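Local atomic coordinates of poly-beta-hydroxybuterate polymerase (Cupriavidus necator, PDB entry 5T6O), a protein that probably acts as an acyltransferase that polymerises hydroxybutyrate units into polyhydroxybutyrate, this chain being its catalytic domain. Residues Lys49-Asp54 against Asn226-Asn231. The protein carries 1 engineered substitution. Sequence-based numbering, arbitrary orientation.
Sequences KYYILD and NGDATN
In this alpha/beta hydrolase fold, the loop that follows the central strand 40-43 packs against the turn joining helix 220-227 to strand 230-233, with Lys-49 and Tyr-51 both gripping Asp-228. Asp-228, the first residue to leave the helix, sits at the centre of an inverse gamma turn; its chi1 of -168° puts CG opposite the backbone N and swings the carboxylate toward the 49-54 loop, where each oxygen meets its own partner. The short aspartate keeps both acceptors close to the turn. OD1 of Asp-228 takes NZ of Lys-49 at 2.9 Å in a salt bridge, NZ coming in on the side facing the other oxygen, tilted 31° from the carboxylate plane. The lysine chain runs out straight from CG and crosses the aspartate at about a right angle, its length bringing the charge to the turn. The hydroxyl OH of Tyr-51 donates to OD2 of Asp-228 at 2.7 Å, and OD2 accepts through its anti lone pair, the one pointing away from OD1; this oxygen lies at the ring edge, with ring and carboxylate planes 46° apart. Tyrosine suits the site because its ring also stacks edge-to-face with Trp-225. Threonine serves two neighbours: CG2 of Thr-230 rests 3.5 Å from CG of Lys-49, an aliphatic contact at the base of the lysine chain, whereas OG1 turns to the carbonyl of Cys-46. A water accepts from Lys-49 N and donates to Asp-228 O, linking the backbones. NZ also donates to the carbonyls of Val-385 and Ala-387, tying in the C-terminal tail. A cation on one oxygen and a hydroxyl on the other should restrict the carboxylate's rotation and probably favour the anion.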
loop_
_atom_site.group_PDB
_atom_site.type_symbol
_atom_site.label_atom_id
_atom_site.label_comp_id
_atom_site.label_asym_id
_atom_site.label_seq_id
_atom_site.Cartn_x
_atom_site.Cartn_y
_atom_site.Cartn_z
ATOM N N LYS A 49 -4.893 8.243 -29.779
ATOM C CA LYS A 49 -5.619 7.803 -30.964
ATOM C C LYS A 49 -5.786 6.288 -31.002
ATOM O O LYS A 49 -5.182 5.544 -30.228
ATOM C CB LYS A 49 -4.906 8.294 -32.227
ATOM C CG LYS A 49 -4.921 9.828 -32.305
ATOM C CD LYS A 49 -3.955 10.336 -33.356
ATOM C CE LYS A 49 -3.979 11.866 -33.393
ATOM N NZ LYS A 49 -3.103 12.348 -34.502
ATOM N N TYR A 50 -6.611 5.835 -31.953
ATOM C CA TYR A 50 -7.071 4.444 -31.936
ATOM C C TYR A 50 -5.958 3.435 -32.168
ATOM O O TYR A 50 -6.107 2.272 -31.770
ATOM C CB TYR A 50 -8.153 4.223 -32.996
ATOM C CG TYR A 50 -7.647 4.033 -34.414
ATOM C CD1 TYR A 50 -7.207 2.782 -34.866
ATOM C CD2 TYR A 50 -7.633 5.095 -35.310
ATOM C CE1 TYR A 50 -6.743 2.615 -36.152
ATOM C CE2 TYR A 50 -7.181 4.932 -36.601
ATOM C CZ TYR A 50 -6.742 3.685 -37.016
ATOM O OH TYR A 50 -6.303 3.529 -38.305
ATOM N N TYR A 51 -4.872 3.834 -32.830
ATOM C CA TYR A 51 -3.981 2.855 -33.437
ATOM C C TYR A 51 -3.088 2.145 -32.429
ATOM O O TYR A 51 -2.286 1.295 -32.835
ATOM C CB TYR A 51 -3.143 3.513 -34.537
ATOM C CG TYR A 51 -2.222 4.625 -34.098
ATOM C CD1 TYR A 51 -0.941 4.344 -33.619
ATOM C CD2 TYR A 51 -2.593 5.959 -34.239
ATOM C CE1 TYR A 51 -0.085 5.352 -33.240
ATOM C CE2 TYR A 51 -1.724 6.987 -33.865
ATOM C CZ TYR A 51 -0.480 6.673 -33.367
ATOM O OH TYR A 51 0.384 7.673 -32.986
ATOM N N ILE A 52 -3.224 2.437 -31.129
ATOM C CA ILE A 52 -2.692 1.498 -30.144
ATOM C C ILE A 52 -3.267 0.105 -30.394
ATOM O O ILE A 52 -2.617 -0.905 -30.102
ATOM C CB ILE A 52 -2.981 1.985 -28.700
ATOM C CG1 ILE A 52 -2.224 1.131 -27.669
ATOM C CG2 ILE A 52 -4.489 1.958 -28.399
ATOM C CD1 ILE A 52 -0.733 1.063 -27.898
ATOM N N LEU A 53 -4.464 0.028 -30.982
ATOM C CA LEU A 53 -5.105 -1.246 -31.307
ATOM C C LEU A 53 -4.703 -1.787 -32.670
ATOM O O LEU A 53 -5.095 -2.907 -33.005
ATOM C CB LEU A 53 -6.628 -1.097 -31.271
ATOM C CG LEU A 53 -7.194 -0.654 -29.923
ATOM C CD1 LEU A 53 -8.693 -0.549 -29.995
ATOM C CD2 LEU A 53 -6.770 -1.654 -28.843
ATOM N N ASP A 54 -3.961 -1.020 -33.468
ATOM C CA ASP A 54 -3.467 -1.478 -34.775
ATOM C C ASP A 54 -2.052 -0.930 -34.952
ATOM O O ASP A 54 -1.744 -0.221 -35.899
ATOM C CB ASP A 54 -4.387 -1.021 -35.911
ATOM C CG ASP A 54 -3.908 -1.498 -37.289
ATOM O OD1 ASP A 54 -3.295 -2.577 -37.362
ATOM O OD2 ASP A 54 -4.139 -0.789 -38.297
ATOM N N ASN A 226 1.788 7.499 -27.423
ATOM C CA ASN A 226 1.432 8.368 -26.307
ATOM C C ASN A 226 1.727 9.827 -26.622
ATOM O O ASN A 226 1.000 10.717 -26.167
ATOM C CB ASN A 226 2.181 7.934 -25.048
ATOM C CG ASN A 226 1.780 8.733 -23.839
ATOM O OD1 ASN A 226 0.711 8.513 -23.267
ATOM N ND2 ASN A 226 2.644 9.657 -23.423
ATOM N N GLY A 227 2.790 10.094 -27.378
ATOM C CA GLY A 227 3.154 11.461 -27.715
ATOM C C GLY A 227 2.292 12.094 -28.778
ATOM O O GLY A 227 2.319 13.316 -28.939
ATOM N N ASP A 228 1.528 11.276 -29.500
ATOM C CA ASP A 228 0.613 11.708 -30.561
ATOM C C ASP A 228 -0.691 12.128 -29.869
ATOM O O ASP A 228 -1.680 11.395 -29.803
ATOM C CB ASP A 228 0.432 10.571 -31.563
ATOM C CG ASP A 228 -0.259 10.996 -32.850
ATOM O OD1 ASP A 228 -0.672 12.166 -32.968
ATOM O OD2 ASP A 228 -0.389 10.131 -33.751
ATOM N N ALA A 229 -0.671 13.327 -29.295
ATOM C CA ALA A 229 -1.706 13.702 -28.334
ATOM C C ALA A 229 -3.011 14.103 -29.025
ATOM O O ALA A 229 -3.041 14.473 -30.196
ATOM C CB ALA A 229 -1.225 14.859 -27.454
ATOM N N THR A 230 -4.110 14.012 -28.277
ATOM C CA THR A 230 -5.407 14.411 -28.792
ATOM C C THR A 230 -5.966 15.533 -27.932
ATOM O O THR A 230 -5.616 15.664 -26.759
ATOM C CB THR A 230 -6.383 13.235 -28.834
ATOM O OG1 THR A 230 -6.511 12.670 -27.518
ATOM C CG2 THR A 230 -5.860 12.176 -29.819
ATOM N N ASN A 231 -6.819 16.351 -28.535
ATOM C CA ASN A 231 -7.521 17.395 -27.797
ATOM C C ASN A 231 -8.824 16.862 -27.231
ATOM O O ASN A 231 -9.537 16.108 -27.895
ATOM C CB ASN A 231 -7.833 18.589 -28.693
ATOM C CG ASN A 231 -6.601 19.394 -29.032
ATOM O OD1 ASN A 231 -5.741 19.616 -28.176
ATOM N ND2 ASN A 231 -6.499 19.820 -30.291
HETATM O O HOH W 1 -2.200 8.764 -30.243
#